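Local coordinates for protein L-lysine 6-oxidase (Marinomonas mediterranea, PDB 3WEU) that oxidises the epsilon-amino group of free L-lysine with a cysteine tryptophylquinone cofactor, releasing hydrogen peroxide that makes the protein antibacterial, at residues L89-A94 with W217-S222; W243-S248 with G499-R504. One frame throughout, in Å; residues are numbered along the deposited sequence.

Interaction 1 of 2, residues L89-A94 with W217-S222; sequences LANKKA and WYDDIS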
ATOM      1  N   LEU A  89     -17.784  11.207  30.583  1.00 18.07           N
ATOM      2  CA  LEU A  89     -16.563  10.797  29.907  1.00 19.50           C
ATOM      3  C   LEU A  89     -16.666  11.219  28.447  1.00 20.81           C
ATOM      4  O   LEU A  89     -17.773  11.229  27.886  1.00 21.34           O
ATOM      5  CB  LEU A  89     -16.455   9.267  29.953  1.00 19.34           C
ATOM      6  CG  LEU A  89     -16.416   8.594  31.329  1.00 19.52           C
ATOM      7  CD1 LEU A  89     -16.134   7.077  31.185  1.00 19.02           C
ATOM      8  CD2 LEU A  89     -15.452   9.248  32.282  1.00 20.68           C
ATOM      9  N   ALA A  90     -15.552  11.552  27.818  1.00 18.49           N
ATOM     10  CA  ALA A  90     -15.495  11.850  26.380  1.00 17.98           C
ATOM     11  C   ALA A  90     -14.118  11.540  25.816  1.00 19.09           C
ATOM     12  O   ALA A  90     -13.138  11.353  26.564  1.00 17.11           O
ATOM     13  CB  ALA A  90     -15.830  13.328  26.088  1.00 19.44           C
ATOM     14  N   ASN A  91     -14.062  11.373  24.498  1.00 17.41           N
ATOM     15  CA  ASN A  91     -12.799  11.189  23.832  1.00 18.17           C
ATOM     16  C   ASN A  91     -12.682  12.273  22.839  1.00 17.78           C
ATOM     17  O   ASN A  91     -13.426  12.280  21.812  1.00 19.12           O
ATOM     18  CB  ASN A  91     -12.800   9.823  23.156  1.00 16.89           C
ATOM     19  CG  ASN A  91     -11.556   9.535  22.355  1.00 20.14           C
ATOM     20  OD1 ASN A  91     -11.064  10.344  21.573  1.00 20.77           O
ATOM     21  ND2 ASN A  91     -11.116   8.323  22.460  1.00 19.21           N
ATOM     22  N   LYS A  92     -11.716  13.150  23.060  1.00 18.51           N
ATOM     23  CA  LYS A  92     -11.497  14.277  22.135  1.00 16.74           C
ATOM     24  C   LYS A  92     -10.365  14.066  21.186  1.00 19.10           C
ATOM     25  O   LYS A  92      -9.956  15.031  20.493  1.00 20.02           O
ATOM     26  CB  LYS A  92     -11.181  15.508  22.972  1.00 18.05           C
ATOM     27  CG  LYS A  92     -12.352  16.265  23.511  1.00 19.15           C
ATOM     28  CD  LYS A  92     -11.873  17.473  24.210  1.00 19.04           C
ATOM     29  CE  LYS A  92     -12.932  18.459  24.670  1.00 20.86           C
ATOM     30  NZ  LYS A  92     -12.292  19.683  25.224  1.00 20.20           N
ATOM     31  N   LYS A  93      -9.805  12.843  21.129  1.00 17.19           N
ATOM     32  CA  LYS A  93      -8.567  12.651  20.439  1.00 17.71           C
ATOM     33  C   LYS A  93      -8.683  13.047  18.929  1.00 21.74           C
ATOM     34  O   LYS A  93      -7.766  13.589  18.363  1.00 19.95           O
ATOM     35  CB  LYS A  93      -8.105  11.201  20.451  1.00 18.38           C
ATOM     36  CG  LYS A  93      -7.829  10.631  21.829  1.00 18.42           C
ATOM     37  CD  LYS A  93      -7.233   9.227  21.656  1.00 17.62           C
ATOM     38  CE  LYS A  93      -6.871   8.634  23.019  1.00 17.59           C
ATOM     39  NZ  LYS A  93      -6.141   7.360  22.927  1.00 15.70           N
ATOM     40  N   ALA A  94      -9.756  12.627  18.277  1.00 20.44           N
ATOM     41  CA  ALA A  94      -9.899  12.885  16.832  1.00 21.85           C
ATOM     42  C   ALA A  94     -10.011  14.402  16.507  1.00 19.24           C
ATOM     43  O   ALA A  94      -9.773  14.810  15.390  1.00 22.44           O
ATOM     44  CB  ALA A  94     -11.048  12.108  16.223  1.00 19.80           C
ATOM     45  N   TRP A 217     -10.046   7.966  12.319  1.00 24.61           N
ATOM     46  CA  TRP A 217      -9.887   6.846  13.231  1.00 21.37           C
ATOM     47  C   TRP A 217     -10.289   7.233  14.630  1.00 20.63           C
ATOM     48  O   TRP A 217     -10.168   8.422  15.090  1.00 20.87           O
ATOM     49  CB  TRP A 217      -8.391   6.365  13.270  1.00 20.19           C
ATOM     50  CG  TRP A 217      -8.190   5.284  12.300  1.00 22.41           C
ATOM     51  CD1 TRP A 217      -8.065   5.433  10.961  1.00 23.14           C
ATOM     52  CD2 TRP A 217      -8.194   3.875  12.537  1.00 23.69           C
ATOM     53  NE1 TRP A 217      -7.983   4.218  10.353  1.00 24.67           N
ATOM     54  CE2 TRP A 217      -8.071   3.243  11.295  1.00 23.47           C
ATOM     55  CE3 TRP A 217      -8.309   3.082  13.671  1.00 22.90           C
ATOM     56  CZ2 TRP A 217      -8.025   1.862  11.168  1.00 23.16           C
ATOM     57  CZ3 TRP A 217      -8.271   1.734  13.525  1.00 20.20           C
ATOM     58  CH2 TRP A 217      -8.114   1.139  12.309  1.00 20.83           C
ATOM     59  N   TYR A 218     -10.680   6.198  15.380  1.00 20.71           N
ATOM     60  CA  TYR A 218     -11.246   6.381  16.719  1.00 18.53           C
ATOM     61  C   TYR A 218     -10.874   5.238  17.637  1.00 18.44           C
ATOM     62  O   TYR A 218     -10.727   4.127  17.169  1.00 20.99           O
ATOM     63  CB  TYR A 218     -12.818   6.450  16.633  1.00 21.48           C
ATOM     64  CG  TYR A 218     -13.249   7.516  15.693  1.00 20.39           C
ATOM     65  CD1 TYR A 218     -13.448   8.819  16.127  1.00 23.22           C
ATOM     66  CD2 TYR A 218     -13.354   7.237  14.338  1.00 23.82           C
ATOM     67  CE1 TYR A 218     -13.759   9.815  15.213  1.00 24.25           C
ATOM     68  CE2 TYR A 218     -13.620   8.228  13.435  1.00 24.78           C
ATOM     69  CZ  TYR A 218     -13.814   9.497  13.874  1.00 25.23           C
ATOM     70  OH  TYR A 218     -14.083  10.410  12.888  1.00 27.73           O
ATOM     71  N   ASP A 219     -10.804   5.528  18.920  1.00 18.87           N
ATOM     72  CA  ASP A 219     -10.773   4.494  19.936  1.00 19.81           C
ATOM     73  C   ASP A 219     -11.755   4.836  21.038  1.00 20.37           C
ATOM     74  O   ASP A 219     -12.416   5.863  20.936  1.00 19.51           O
ATOM     75  CB  ASP A 219      -9.322   4.248  20.397  1.00 18.31           C
ATOM     76  CG  ASP A 219      -8.732   5.342  21.299  1.00 16.78           C
ATOM     77  OD1 ASP A 219      -9.448   6.109  21.937  1.00 18.70           O
ATOM     78  OD2 ASP A 219      -7.492   5.390  21.408  1.00 18.10           O
ATOM     79  N   ASP A 220     -11.823   3.991  22.085  1.00 16.90           N
ATOM     80  CA  ASP A 220     -12.810   4.123  23.111  1.00 18.66           C
ATOM     81  C   ASP A 220     -12.186   4.396  24.457  1.00 18.65           C
ATOM     82  O   ASP A 220     -12.815   4.263  25.471  1.00 19.19           O
ATOM     83  CB  ASP A 220     -13.812   2.958  23.150  1.00 18.97           C
ATOM     84  CG  ASP A 220     -13.210   1.628  23.541  1.00 22.92           C
ATOM     85  OD1 ASP A 220     -11.989   1.534  23.827  1.00 21.91           O
ATOM     86  OD2 ASP A 220     -13.994   0.653  23.440  1.00 20.57           O
ATOM     87  N   ILE A 221     -10.949   4.879  24.421  1.00 17.97           N
ATOM     88  CA  ILE A 221     -10.369   5.585  25.561  1.00 16.84           C
ATOM     89  C   ILE A 221     -11.238   6.779  25.845  1.00 19.00           C
ATOM     90  O   ILE A 221     -11.856   7.289  24.927  1.00 18.93           O
ATOM     91  CB  ILE A 221      -8.904   6.027  25.228  1.00 17.85           C
ATOM     92  CG1 ILE A 221      -7.968   4.823  25.097  1.00 18.50           C
ATOM     93  CG2 ILE A 221      -8.366   7.058  26.224  1.00 18.15           C
ATOM     94  CD1 ILE A 221      -7.632   4.178  26.471  1.00 19.40           C
ATOM     95  N   SER A 222     -11.280   7.219  27.107  1.00 17.73           N
ATOM     96  CA  SER A 222     -11.970   8.440  27.473  1.00 20.40           C
ATOM     97  C   SER A 222     -11.472   8.923  28.808  1.00 19.32           C
ATOM     98  O   SER A 222     -10.748   8.214  29.550  1.00 19.06           O
ATOM     99  CB  SER A 222     -13.485   8.211  27.586  1.00 20.68           C
ATOM    100  OG  SER A 222     -13.785   7.409  28.707  1.00 19.95           O
TER

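Interaction 2 of 2, residues W243-S248 with G499-R504; sequences WMVVGS and GDLTKR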
ATOM      1  N   TRP A 243     -12.192  13.335  38.997  1.00 16.29           N
ATOM      2  CA  TRP A 243     -11.986  13.074  37.606  1.00 15.08           C
ATOM      3  C   TRP A 243     -11.811  11.585  37.422  1.00 15.32           C
ATOM      4  O   TRP A 243     -11.557  10.830  38.392  1.00 17.59           O
ATOM      5  CB  TRP A 243     -10.773  13.851  37.077  1.00 17.83           C
ATOM      6  CG  TRP A 243     -10.879  14.207  35.657  1.00 16.22           C
ATOM      7  CD1 TRP A 243     -10.334  13.555  34.622  1.00 18.97           C
ATOM      8  CD2 TRP A 243     -11.611  15.309  35.088  1.00 18.85           C
ATOM      9  NE1 TRP A 243     -10.686  14.134  33.437  1.00 17.97           N
ATOM     10  CE2 TRP A 243     -11.450  15.241  33.703  1.00 18.98           C
ATOM     11  CE3 TRP A 243     -12.358  16.344  35.618  1.00 17.86           C
ATOM     12  CZ2 TRP A 243     -12.002  16.192  32.826  1.00 17.69           C
ATOM     13  CZ3 TRP A 243     -12.954  17.267  34.747  1.00 19.00           C
ATOM     14  CH2 TRP A 243     -12.754  17.196  33.388  1.00 19.75           C
ATOM     15  N   MET A 244     -11.928  11.166  36.180  1.00 16.58           N
ATOM     16  CA  MET A 244     -11.829   9.785  35.818  1.00 17.84           C
ATOM     17  C   MET A 244     -11.052   9.636  34.513  1.00 18.17           C
ATOM     18  O   MET A 244     -11.347  10.325  33.529  1.00 15.55           O
ATOM     19  CB  MET A 244     -13.251   9.205  35.660  1.00 17.01           C
ATOM     20  CG  MET A 244     -13.284   7.785  35.166  1.00 17.33           C
ATOM     21  SD  MET A 244     -12.773   6.714  36.485  1.00 18.76           S
ATOM     22  CE  MET A 244     -12.372   5.296  35.555  1.00 19.17           C
ATOM     23  N   VAL A 245     -10.139   8.665  34.463  1.00 15.64           N
ATOM     24  CA  VAL A 245      -9.392   8.405  33.253  1.00 15.41           C
ATOM     25  C   VAL A 245      -9.434   6.931  32.910  1.00 15.52           C
ATOM     26  O   VAL A 245      -9.256   6.082  33.766  1.00 16.54           O
ATOM     27  CB  VAL A 245      -7.932   8.845  33.459  1.00 16.09           C
ATOM     28  CG1 VAL A 245      -7.116   8.578  32.204  1.00 15.19           C
ATOM     29  CG2 VAL A 245      -7.916  10.330  33.808  1.00 17.06           C
ATOM     30  N   VAL A 246      -9.607   6.632  31.643  1.00 15.51           N
ATOM     31  CA  VAL A 246      -9.561   5.274  31.141  1.00 17.15           C
ATOM     32  C   VAL A 246      -8.222   5.064  30.358  1.00 17.65           C
ATOM     33  O   VAL A 246      -7.845   5.901  29.513  1.00 18.23           O
ATOM     34  CB  VAL A 246     -10.715   4.930  30.235  1.00 16.81           C
ATOM     35  CG1 VAL A 246     -10.607   3.465  29.821  1.00 16.82           C
ATOM     36  CG2 VAL A 246     -12.019   5.153  30.940  1.00 19.03           C
ATOM     37  N   GLY A 247      -7.489   4.029  30.754  1.00 17.79           N
ATOM     38  CA  GLY A 247      -6.304   3.614  30.047  1.00 15.89           C
ATOM     39  C   GLY A 247      -6.434   2.284  29.377  1.00 16.94           C
ATOM     40  O   GLY A 247      -7.350   1.463  29.674  1.00 16.44           O
ATOM     41  N   SER A 248      -5.445   1.990  28.582  1.00 15.90           N
ATOM     42  CA  SER A 248      -5.327   0.673  27.963  1.00 15.89           C
ATOM     43  C   SER A 248      -4.848  -0.313  29.050  1.00 15.62           C
ATOM     44  O   SER A 248      -4.562   0.098  30.183  1.00 16.06           O
ATOM     45  CB  SER A 248      -4.379   0.744  26.776  1.00 18.32           C
ATOM     46  OG  SER A 248      -3.082   1.180  27.147  1.00 17.77           O
ATOM     47  N   GLY A 499     -12.621  14.583  28.204  1.00 19.29           N
ATOM     48  CA  GLY A 499     -11.768  14.307  27.087  1.00 18.47           C
ATOM     49  C   GLY A 499     -10.422  15.013  27.156  1.00 16.64           C
ATOM     50  O   GLY A 499      -9.493  14.613  26.423  1.00 19.83           O
ATOM     51  N   ASP A 500     -10.239  15.938  28.073  1.00 17.44           N
ATOM     52  CA  ASP A 500      -9.023  16.725  28.055  1.00 16.84           C
ATOM     53  C   ASP A 500      -7.757  15.975  28.476  1.00 17.97           C
ATOM     54  O   ASP A 500      -6.660  16.242  27.954  1.00 18.96           O
ATOM     55  CB  ASP A 500      -9.189  18.031  28.823  1.00 17.91           C
ATOM     56  CG  ASP A 500      -9.937  19.103  28.009  1.00 16.82           C
ATOM     57  OD1 ASP A 500     -10.232  18.871  26.825  1.00 17.39           O
ATOM     58  OD2 ASP A 500     -10.214  20.122  28.653  1.00 18.44           O
ATOM     59  N   LEU A 501      -7.880  15.067  29.444  1.00 19.01           N
ATOM     60  CA  LEU A 501      -6.695  14.371  29.953  1.00 17.76           C
ATOM     61  C   LEU A 501      -6.144  13.318  29.002  1.00 17.65           C
ATOM     62  O   LEU A 501      -4.955  12.992  29.090  1.00 19.22           O
ATOM     63  CB  LEU A 501      -6.919  13.796  31.352  1.00 18.55           C
ATOM     64  CG  LEU A 501      -6.644  14.773  32.483  1.00 19.20           C
ATOM     65  CD1 LEU A 501      -7.374  16.031  32.361  1.00 22.13           C
ATOM     66  CD2 LEU A 501      -6.920  14.146  33.831  1.00 18.87           C
ATOM     67  N   THR A 502      -6.946  12.813  28.057  1.00 16.91           N
ATOM     68  CA  THR A 502      -6.465  11.764  27.143  1.00 15.29           C
ATOM     69  C   THR A 502      -6.358  12.203  25.690  1.00 14.16           C
ATOM     70  O   THR A 502      -5.913  11.465  24.830  1.00 16.19           O
ATOM     71  CB  THR A 502      -7.326  10.485  27.228  1.00 16.90           C
ATOM     72  OG1 THR A 502      -8.703  10.765  26.904  1.00 17.59           O
ATOM     73  CG2 THR A 502      -7.189   9.857  28.689  1.00 17.20           C
ATOM     74  N   LYS A 503      -6.761  13.416  25.364  1.00 16.35           N
ATOM     75  CA  LYS A 503      -6.914  13.724  23.950  1.00 16.69           C
ATOM     76  C   LYS A 503      -5.621  13.788  23.188  1.00 16.79           C
ATOM     77  O   LYS A 503      -5.614  13.585  21.956  1.00 18.84           O
ATOM     78  CB  LYS A 503      -7.663  15.043  23.771  1.00 18.34           C
ATOM     79  CG  LYS A 503      -6.935  16.238  24.287  1.00 17.17           C
ATOM     80  CD  LYS A 503      -7.862  17.428  24.419  1.00 19.85           C
ATOM     81  CE  LYS A 503      -7.170  18.612  25.106  1.00 21.12           C
ATOM     82  NZ  LYS A 503      -7.997  19.878  25.042  1.00 21.77           N
ATOM     83  N   ARG A 504      -4.541  14.096  23.868  1.00 16.37           N
ATOM     84  CA  ARG A 504      -3.243  14.232  23.205  1.00 16.65           C
ATOM     85  C   ARG A 504      -2.614  12.918  22.776  1.00 17.13           C
ATOM     86  O   ARG A 504      -1.707  12.883  21.931  1.00 17.52           O
ATOM     87  CB  ARG A 504      -2.271  14.971  24.133  1.00 17.11           C
ATOM     88  CG  ARG A 504      -2.623  16.439  24.232  1.00 18.51           C
ATOM     89  CD  ARG A 504      -1.765  17.069  25.294  1.00 19.12           C
ATOM     90  NE  ARG A 504      -1.961  18.521  25.398  1.00 18.36           N
ATOM     91  CZ  ARG A 504      -2.986  19.084  26.013  1.00 17.91           C
ATOM     92  NH1 ARG A 504      -3.955  18.309  26.554  1.00 18.92           N
ATOM     93  NH2 ARG A 504      -3.076  20.411  26.054  1.00 16.72           N
TER

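Interaction 1 of 2, residues L89-A94 with W217-S222
Two Asx turns, one in each segment, are joined here through the side chains that form them, Asn91 and Asp219. Asn91 closes its turn by accepting from Lys93 N at OD1, which steadies the amide while ND2 reaches across. There Asn91 ND2 donates to Ile221 O over 2.8 Å, at 146° and from above the carbonyl plane, and adds a weak, bent bond to Asp219 OD1. With CG anti to the backbone N (chi1 177°), the amide points at the facing turn, its plane standing 69° from the carboxylate. Asp219 OD1 also takes Ile221 N from above the carboxylate plane at 3.2 Å, closing the second turn. Asp219 OD2 offers its syn lone pair to Lys93 NZ in a 2.8 Å salt bridge at the end of an extended lysine chain. Ala506 O and Trp509 N add further bonds to Lys93 NZ and Asp219 OD2, respectively. At one end of the contact Leu89 CD1 lies 3.4 Å from Ser222 OG; at the other Ala94 CB meets Tyr218 CE1 at 3.7 Å. The contact thus joins strand 80-91, paired with strands 137-145 and 223-232, to strand 217-219 of a small antiparallel sheet.

Interaction 2 of 2, residues W243-S248 with G499-R504
Asp223 OD2 is gripped from both segments, by Trp243 NE1 and by the backbone N of Leu501, while the second carboxylate oxygen, OD1, is hydrogen-bonded to Thr502 OG1. This one aspartate, at the start of strand 223-232, therefore ties strand and loop together, although no hydrogen bond runs directly between them. What they share directly is apolar. Leu501 CD2 settles against the pyrrole part of the indole, 3.6 Å from Trp243 CD1, and the companion methyl, Leu501 CD1, lies 4.0 Å from Trp243 NE1. Leu501 CD2 also reaches Val245 CG2 at 3.9 Å, and so bridges two residues that project from one side of the strand. Val245 divides its branches between neighbours: CG1, anti to the backbone N (chi1 180°), passes Thr502 CG2 at 3.7 Å, the two side chains running in opposite directions. Thr502 is thus used on two counts, its hydroxyl turned to the carboxylate and its methyl to the valine. Away from the strand the loop is held by salt bridges: Lys503 NZ meets Asp500 OD1 at 3.0 Å, from well above the carboxylate plane, and Glu489 is a second partner of the lysine. The backbones stay apart, with 7.3 Å between Val245 CA and Leu501 CA, the nearest such pair. The arrangement is that of an irregular loop laid by its side chains on a beta sheet, here bringing a loop of the C-terminal family region, which leads on to helix 510-515 and to Cys516 of the cysteine tryptophylquinone, onto a strand of the N-terminal one.

Overall arrangement
Interactions 1 and 2 show how contacts distant in sequence can merge into one buried patch: their centres lie about 8 Å apart, and both reach the large mixed sheet, through strands 80-91 and 237-247. Along the chain they come in series, the first closing before the second opens. Direct bonds join them. Lys92 NZ makes a 2.7 Å salt bridge with Asp500 OD1, and Ser222 O is probably hydrogen-bonded to Val246 N at 2.9 Å; Ile221 CD1 also packs on Val246 O. Interaction 1 stays within the N-terminal family region, whereas interaction 2 links that region to the C-terminal one, so the two together form one buried seam between the two regions.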